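Local coordinates for protein tetraacyldisaccharide 4'-kinase (PDB 4ITL) that probably transfers the gamma-phosphate of ATP to the 4'-position of a tetraacyldisaccharide 1-phosphate, giving lipid IVA in lipid A biosynthesis, at residues A182-Y187 and F202-E207. Sequence-based numbering, arbitrary orientation.
Sequences ALVLTY and FKMFRE. With ACP (phosphomethylphosphonic acid adenylate ester), chain B.
Val184 sits opposite Phe202 and Leu185 opposite Lys203 in two parallel strands, which three backbone hydrogen bonds join. Phe202 N donates to Leu183 O (2.9 Å), Leu185 N to Phe202 O, and Met204 N to Leu185 O in a nearly straight bond (178° at the hydrogen). Past this ladder the chains diverge: Tyr187 N and Met204 O stand 3.8 Å apart and share a water, which donates to Met204 O (2.8 Å) and accepts only weakly from Tyr187 N. Val184 CG1, anti to its own N (chi1 172°), packs on Met204 CB at 3.6 Å. Beyond the water, Tyr187 CE1 lies over the centre of the Arg206 guanidinium, 3.7 Å above its plane, with the two planes 29° apart. Tyr187 OH donates to the alpha-phosphate oxygen O1A of the ATP analogue (2.6 Å), and Arg206 NH1 approaches adenine N7 at 3.3 Å. Arg206 NE is engaged by Glu189 and NH2 by Gln240, which fixes the guanidinium's rotation; an alanine here would probably leave Glu189 without its cationic mate and the Tyr187 ring without this support beside the nucleotide. In the P-loop kinase core, strand 182-185 runs between strands 150-155 and 201-212, with strand 291-300 beyond and helix 303-311 against Ala182 and Phe202.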
ATOM      1  N   ALA A 182      10.579   3.137 -12.853  1.00 30.90           N
ATOM      2  CA  ALA A 182      10.017   4.423 -12.473  1.00 39.89           C
ATOM      3  C   ALA A 182      10.057   4.546 -10.963  1.00 32.99           C
ATOM      4  O   ALA A 182       9.817   3.582 -10.245  1.00 29.14           O
ATOM      5  CB  ALA A 182       8.568   4.543 -12.975  1.00 35.59           C
ATOM      6  N   LEU A 183      10.379   5.748 -10.506  1.00 32.82           N
ATOM      7  CA  LEU A 183      10.364   6.088  -9.100  1.00 31.15           C
ATOM      8  C   LEU A 183       9.193   7.017  -8.751  1.00 33.64           C
ATOM      9  O   LEU A 183       8.902   7.993  -9.479  1.00 36.26           O
ATOM     10  CB  LEU A 183      11.659   6.839  -8.796  1.00 29.92           C
ATOM     11  CG  LEU A 183      12.916   6.047  -9.108  1.00 38.97           C
ATOM     12  CD1 LEU A 183      14.113   6.888  -8.688  1.00 43.01           C
ATOM     13  CD2 LEU A 183      12.888   4.751  -8.363  1.00 42.67           C
ATOM     14  N   VAL A 184       8.572   6.759  -7.610  1.00 30.82           N
ATOM     15  CA  VAL A 184       7.520   7.628  -7.110  1.00 33.83           C
ATOM     16  C   VAL A 184       7.993   8.164  -5.765  1.00 31.33           C
ATOM     17  O   VAL A 184       8.256   7.392  -4.862  1.00 28.62           O
ATOM     18  CB  VAL A 184       6.193   6.873  -6.973  1.00 31.46           C
ATOM     19  CG1 VAL A 184       5.093   7.759  -6.247  1.00 29.83           C
ATOM     20  CG2 VAL A 184       5.727   6.411  -8.362  1.00 30.91           C
ATOM     21  N   LEU A 185       8.147   9.480  -5.644  1.00 31.35           N
ATOM     22  CA  LEU A 185       8.633  10.059  -4.405  1.00 28.81           C
ATOM     23  C   LEU A 185       7.436  10.405  -3.517  1.00 36.97           C
ATOM     24  O   LEU A 185       6.699  11.380  -3.781  1.00 33.69           O
ATOM     25  CB  LEU A 185       9.504  11.284  -4.684  1.00 30.92           C
ATOM     26  CG  LEU A 185      10.549  11.120  -5.804  1.00 36.01           C
ATOM     27  CD1 LEU A 185      11.407  12.395  -6.063  1.00 43.03           C
ATOM     28  CD2 LEU A 185      11.452   9.967  -5.517  1.00 32.57           C
ATOM     29  N   THR A 186       7.226   9.590  -2.488  1.00 30.60           N
ATOM     30  CA  THR A 186       5.990   9.680  -1.683  1.00 38.07           C
ATOM     31  C   THR A 186       6.037  10.535  -0.411  1.00 33.38           C
ATOM     32  O   THR A 186       7.083  11.061   0.009  1.00 31.44           O
ATOM     33  CB  THR A 186       5.510   8.289  -1.223  1.00 35.24           C
ATOM     34  OG1 THR A 186       6.562   7.693  -0.471  1.00 38.66           O
ATOM     35  CG2 THR A 186       5.212   7.427  -2.393  1.00 42.43           C
ATOM     36  N   TYR A 187       4.851  10.670   0.191  1.00 31.96           N
ATOM     37  CA  TYR A 187       4.640  11.479   1.371  1.00 30.26           C
ATOM     38  C   TYR A 187       5.090  12.898   1.204  1.00 32.59           C
ATOM     39  O   TYR A 187       5.560  13.509   2.170  1.00 37.23           O
ATOM     40  CB  TYR A 187       5.351  10.882   2.590  1.00 33.31           C
ATOM     41  CG  TYR A 187       4.841   9.531   3.011  1.00 36.23           C
ATOM     42  CD1 TYR A 187       3.653   9.012   2.512  1.00 37.37           C
ATOM     43  CD2 TYR A 187       5.563   8.753   3.898  1.00 44.48           C
ATOM     44  CE1 TYR A 187       3.202   7.772   2.917  1.00 29.95           C
ATOM     45  CE2 TYR A 187       5.130   7.523   4.303  1.00 43.68           C
ATOM     46  CZ  TYR A 187       3.947   7.019   3.818  1.00 38.32           C
ATOM     47  OH  TYR A 187       3.530   5.756   4.251  1.00 34.13           O
ATOM     48  N   PHE A 202       8.331  10.701 -10.301  1.00 33.42           N
ATOM     49  CA  PHE A 202       7.043  11.325 -10.093  1.00 39.20           C
ATOM     50  C   PHE A 202       6.786  11.582  -8.624  1.00 30.75           C
ATOM     51  O   PHE A 202       6.772  10.673  -7.841  1.00 34.26           O
ATOM     52  CB  PHE A 202       5.956  10.381 -10.581  1.00 31.94           C
ATOM     53  CG  PHE A 202       6.115  10.022 -11.994  1.00 40.84           C
ATOM     54  CD1 PHE A 202       5.637  10.859 -12.985  1.00 38.45           C
ATOM     55  CD2 PHE A 202       6.812   8.888 -12.351  1.00 45.23           C
ATOM     56  CE1 PHE A 202       5.828  10.551 -14.323  1.00 43.88           C
ATOM     57  CE2 PHE A 202       7.008   8.575 -13.679  1.00 37.32           C
ATOM     58  CZ  PHE A 202       6.522   9.403 -14.665  1.00 35.63           C
ATOM     59  N   LYS A 203       6.514  12.810  -8.247  1.00 38.07           N
ATOM     60  CA  LYS A 203       6.140  13.074  -6.858  1.00 34.42           C
ATOM     61  C   LYS A 203       4.683  12.705  -6.573  1.00 32.94           C
ATOM     62  O   LYS A 203       3.781  13.011  -7.376  1.00 38.78           O
ATOM     63  CB  LYS A 203       6.349  14.563  -6.569  1.00 33.66           C
ATOM     64  CG  LYS A 203       7.797  14.984  -6.489  1.00 42.08           C
ATOM     65  CD  LYS A 203       7.863  16.388  -5.880  1.00 37.63           C
ATOM     66  CE  LYS A 203       9.249  16.980  -5.935  1.00 44.37           C
ATOM     67  NZ  LYS A 203       9.124  18.450  -5.815  1.00 51.26           N
ATOM     68  N   MET A 204       4.447  12.048  -5.434  1.00 34.86           N
ATOM     69  CA  MET A 204       3.088  11.689  -5.013  1.00 30.65           C
ATOM     70  C   MET A 204       2.654  12.482  -3.785  1.00 33.01           C
ATOM     71  O   MET A 204       3.403  12.573  -2.809  1.00 34.78           O
ATOM     72  CB  MET A 204       3.011  10.217  -4.641  1.00 27.62           C
ATOM     73  CG  MET A 204       1.656   9.784  -4.148  1.00 34.89           C
ATOM     74  SD  MET A 204       1.623   7.994  -3.986  1.00 32.16           S
ATOM     75  CE  MET A 204       0.900   7.785  -2.390  1.00 31.49           C
ATOM     76  N   PHE A 205       1.449  13.036  -3.847  1.00 34.78           N
ATOM     77  CA  PHE A 205       0.875  13.827  -2.752  1.00 31.75           C
ATOM     78  C   PHE A 205      -0.451  13.206  -2.299  1.00 39.76           C
ATOM     79  O   PHE A 205      -1.227  12.716  -3.119  1.00 40.39           O
ATOM     80  CB  PHE A 205       0.603  15.264  -3.203  1.00 33.29           C
ATOM     81  CG  PHE A 205       1.853  16.097  -3.391  1.00 43.92           C
ATOM     82  CD1 PHE A 205       2.323  16.926  -2.380  1.00 50.89           C
ATOM     83  CD2 PHE A 205       2.542  16.063  -4.584  1.00 43.41           C
ATOM     84  CE1 PHE A 205       3.477  17.725  -2.583  1.00 52.91           C
ATOM     85  CE2 PHE A 205       3.665  16.852  -4.789  1.00 50.25           C
ATOM     86  CZ  PHE A 205       4.132  17.677  -3.786  1.00 48.63           C
ATOM     87  N   ARG A 206      -0.687  13.206  -0.991  1.00 33.14           N
ATOM     88  CA  ARG A 206      -1.967  12.820  -0.438  1.00 29.27           C
ATOM     89  C   ARG A 206      -2.714  14.076  -0.068  1.00 39.02           C
ATOM     90  O   ARG A 206      -2.237  14.882   0.751  1.00 38.90           O
ATOM     91  CB  ARG A 206      -1.780  11.909   0.775  1.00 32.96           C
ATOM     92  CG  ARG A 206      -1.185  10.554   0.386  1.00 28.61           C
ATOM     93  CD  ARG A 206      -0.944   9.646   1.582  1.00 30.09           C
ATOM     94  NE  ARG A 206      -0.067  10.302   2.532  1.00 32.46           N
ATOM     95  CZ  ARG A 206       0.201   9.829   3.739  1.00 40.27           C
ATOM     96  NH1 ARG A 206      -0.308   8.674   4.125  1.00 34.74           N
ATOM     97  NH2 ARG A 206       0.977  10.513   4.561  1.00 39.66           N
ATOM     98  N   GLU A 207      -3.867  14.277  -0.706  1.00 34.72           N
ATOM     99  CA  GLU A 207      -4.675  15.490  -0.442  1.00 37.95           C
ATOM    100  C   GLU A 207      -5.798  15.105   0.528  1.00 41.63           C
ATOM    101  O   GLU A 207      -6.770  14.434   0.162  1.00 36.90           O
ATOM    102  CB  GLU A 207      -5.245  16.027  -1.747  1.00 39.77           C
ATOM    103  CG  GLU A 207      -6.079  17.304  -1.680  1.00 48.88           C
ATOM    104  CD  GLU A 207      -7.039  17.368  -2.854  1.00 59.79           C
ATOM    105  OE1 GLU A 207      -6.941  18.287  -3.675  1.00 60.54           O
ATOM    106  OE2 GLU A 207      -7.888  16.468  -2.976  1.00 72.72           O
TER
HETATM  107  PG  ACP B 401       2.617  -1.459   4.100  1.00 46.13           P
HETATM  108  O1G ACP B 401       2.118  -2.859   4.397  1.00 47.30           O
HETATM  109  O2G ACP B 401       4.059  -1.424   3.551  1.00 41.07           O
HETATM  110  O3G ACP B 401       2.596  -0.660   5.441  1.00 50.40           O
HETATM  111  PB  ACP B 401       1.520   1.031   2.767  1.00 31.33           P
HETATM  112  O1B ACP B 401       0.510   1.383   1.695  1.00 22.58           O
HETATM  113  O2B ACP B 401       2.891   1.389   2.191  1.00 32.79           O
HETATM  114  C3B ACP B 401       1.399  -0.782   2.892  1.00 41.65           C
HETATM  115  PA  ACP B 401       0.728   3.171   4.404  1.00 36.86           P
HETATM  116  O1A ACP B 401       1.305   4.418   3.769  1.00 31.24           O
HETATM  117  O2A ACP B 401       0.783   3.158   5.890  1.00 20.45           O
HETATM  118  O3A ACP B 401       1.557   1.814   4.127  1.00 34.81           O
HETATM  119  O5' ACP B 401      -0.789   3.043   3.921  1.00 40.17           O
HETATM  120  C5' ACP B 401      -1.611   2.069   4.541  1.00 25.99           C
HETATM  121  C4' ACP B 401      -3.052   2.556   4.645  1.00 25.26           C
HETATM  122  O4' ACP B 401      -3.140   3.170   5.933  1.00 24.12           O
HETATM  123  C3' ACP B 401      -3.496   3.601   3.679  1.00 24.48           C
HETATM  124  O3' ACP B 401      -4.006   3.120   2.513  1.00 20.98           O
HETATM  125  C2' ACP B 401      -4.535   4.326   4.471  1.00 28.52           C
HETATM  126  O2' ACP B 401      -5.785   3.714   4.545  1.00 29.85           O
HETATM  127  C1' ACP B 401      -3.911   4.323   5.812  1.00 25.34           C
HETATM  128  N9  ACP B 401      -3.105   5.503   6.112  1.00 31.39           N
HETATM  129  C8  ACP B 401      -1.763   5.573   6.292  1.00 34.87           C
HETATM  130  N7  ACP B 401      -1.424   6.850   6.575  1.00 22.21           N
HETATM  131  C5  ACP B 401      -2.540   7.592   6.611  1.00 32.06           C
HETATM  132  C6  ACP B 401      -2.813   8.939   6.848  1.00 34.92           C
HETATM  133  N6  ACP B 401      -1.740   9.859   7.137  1.00 32.84           N
HETATM  134  N1  ACP B 401      -4.074   9.382   6.781  1.00 28.98           N
HETATM  135  C2  ACP B 401      -5.106   8.554   6.482  1.00 38.64           C
HETATM  136  N3  ACP B 401      -4.897   7.239   6.251  1.00 26.38           N
HETATM  137  C4  ACP B 401      -3.631   6.749   6.301  1.00 30.55           C
HETATM  138  O   HOH W   1       2.224  11.191  -0.709  1.00 35.03           O